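PDB 4XA9: gala protein type 1, 3 or 4, which probably binds small GTPases and may act as an activator of their GTP hydrolysis. Local coordinates for residues L48-H52 and N53-A57. Sequence-based numbering, arbitrary orientation.
Sequences LDLSH and NDITA
The asparagine turn of a leucine-rich repeat joins Leu50 and Asn53 here, just after the short strand 47-49 on the concave side of the solenoid. Asn53 ND2 donates to Leu50 O at 2.9 Å, with an N-H...O angle of 156°. It reaches the carbonyl from above its plane, 70° out of it. With CG anti to its carbonyl carbon (chi1 -77°), the Asn53 amide turns back inside the loop toward Leu50 O. It also bridges to the preceding turn: ND2 bonds Leu22 O, while OD1 accepts from the backbone N of Leu25 and Leu27, so both ends of this buried amide are satisfied and its rotation is fixed. Leu50 O takes a second bond from Asn77 ND2, whose OD1 accepts from Ile55 N. This asparagine ladder, running from turn to turn, is a hallmark of the LxLxxN part of the repeat, read here as LDLSHN from Leu48 to Asn53. Further into the repeat, Leu50 and Ile55 pack together in the apolar interior, crossing at about a right angle with CD1 of Leu50 4.0 Å from CD1 of Ile55; helix 32-41 lines the same core through Leu35 and Ile32. On the strand side, Asp49 starts an Asx turn: its OD1 accepts from Ser51 N at 2.9 Å and, through its syn lone pair, from Ser51 OG at 2.7 Å. His52 adopts a left-handed backbone conformation, and its ring stacks with Phe24 and His76 of the flanking turns.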
loop_
_atom_site.group_PDB
_atom_site.type_symbol
_atom_site.label_atom_id
_atom_site.label_comp_id
_atom_site.label_asym_id
_atom_site.label_seq_id
_atom_site.Cartn_x
_atom_site.Cartn_y
_atom_site.Cartn_z
ATOM N N LEU A 48 3.287 -13.269 -15.771
ATOM C CA LEU A 48 3.608 -14.077 -14.602
ATOM C C LEU A 48 3.574 -13.279 -13.305
ATOM O O LEU A 48 4.154 -12.201 -13.227
ATOM C CB LEU A 48 4.989 -14.696 -14.792
ATOM C CG LEU A 48 5.574 -15.520 -13.649
ATOM C CD1 LEU A 48 4.760 -16.787 -13.446
ATOM C CD2 LEU A 48 7.031 -15.856 -13.948
ATOM N N ASP A 49 2.904 -13.816 -12.289
ATOM C CA ASP A 49 2.882 -13.194 -10.967
ATOM C C ASP A 49 3.597 -14.073 -9.925
ATOM O O ASP A 49 3.099 -15.126 -9.526
ATOM C CB ASP A 49 1.434 -12.903 -10.559
ATOM C CG ASP A 49 1.313 -12.270 -9.176
ATOM O OD1 ASP A 49 2.342 -11.913 -8.558
ATOM O OD2 ASP A 49 0.159 -12.090 -8.730
ATOM N N LEU A 50 4.774 -13.621 -9.503
ATOM C CA LEU A 50 5.562 -14.311 -8.484
ATOM C C LEU A 50 5.609 -13.522 -7.181
ATOM O O LEU A 50 6.500 -13.726 -6.360
ATOM C CB LEU A 50 6.991 -14.553 -8.973
ATOM C CG LEU A 50 7.176 -15.448 -10.191
ATOM C CD1 LEU A 50 8.654 -15.571 -10.528
ATOM C CD2 LEU A 50 6.572 -16.818 -9.937
ATOM N N SER A 51 4.654 -12.619 -6.994
ATOM C CA SER A 51 4.711 -11.684 -5.871
ATOM C C SER A 51 4.533 -12.379 -4.528
ATOM O O SER A 51 3.940 -13.445 -4.458
ATOM C CB SER A 51 3.653 -10.592 -6.030
ATOM O OG SER A 51 2.349 -11.144 -5.981
ATOM N N HIS A 52 5.065 -11.772 -3.472
ATOM C CA HIS A 52 4.898 -12.278 -2.112
ATOM C C HIS A 52 5.469 -13.694 -1.958
ATOM O O HIS A 52 4.771 -14.629 -1.569
ATOM C CB HIS A 52 3.423 -12.252 -1.702
ATOM C CG HIS A 52 2.812 -10.880 -1.710
ATOM N ND1 HIS A 52 2.959 -9.993 -0.665
ATOM C CD2 HIS A 52 2.024 -10.258 -2.622
ATOM C CE1 HIS A 52 2.303 -8.878 -0.939
ATOM N NE2 HIS A 52 1.723 -9.015 -2.118
ATOM N N ASN A 53 6.749 -13.836 -2.275
ATOM C CA ASN A 53 7.457 -15.087 -2.071
ATOM C C ASN A 53 8.811 -14.784 -1.453
ATOM O O ASN A 53 9.001 -13.696 -0.902
ATOM C CB ASN A 53 7.582 -15.851 -3.387
ATOM C CG ASN A 53 6.291 -16.541 -3.774
ATOM O OD1 ASN A 53 5.772 -17.361 -3.017
ATOM N ND2 ASN A 53 5.751 -16.198 -4.942
ATOM N N ASP A 54 9.751 -15.722 -1.544
ATOM C CA ASP A 54 11.048 -15.568 -0.885
ATOM C C ASP A 54 12.196 -15.636 -1.875
ATOM O O ASP A 54 13.270 -16.147 -1.564
ATOM C CB ASP A 54 11.234 -16.644 0.186
ATOM C CG ASP A 54 10.164 -16.594 1.255
ATOM O OD1 ASP A 54 9.766 -15.478 1.648
ATOM O OD2 ASP A 54 9.711 -17.675 1.694
ATOM N N ILE A 55 11.962 -15.134 -3.076
ATOM C CA ILE A 55 12.953 -15.209 -4.140
ATOM C C ILE A 55 14.064 -14.183 -3.924
ATOM O O ILE A 55 13.801 -13.053 -3.509
ATOM C CB ILE A 55 12.278 -14.996 -5.508
ATOM C CG1 ILE A 55 11.161 -16.029 -5.695
ATOM C CG2 ILE A 55 13.291 -15.058 -6.644
ATOM C CD1 ILE A 55 10.303 -15.796 -6.918
ATOM N N THR A 56 15.307 -14.585 -4.185
ATOM C CA THR A 56 16.445 -13.680 -4.074
ATOM C C THR A 56 17.033 -13.424 -5.454
ATOM O O THR A 56 16.468 -13.851 -6.458
ATOM C CB THR A 56 17.553 -14.241 -3.161
ATOM O OG1 THR A 56 18.259 -15.283 -3.850
ATOM C CG2 THR A 56 16.967 -14.783 -1.859
ATOM N N ALA A 57 18.174 -12.740 -5.493
ATOM C CA ALA A 57 18.864 -12.455 -6.748
ATOM C C ALA A 57 19.265 -13.736 -7.482
ATOM O O ALA A 57 19.283 -13.777 -8.713
ATOM C CB ALA A 57 20.094 -11.591 -6.491
#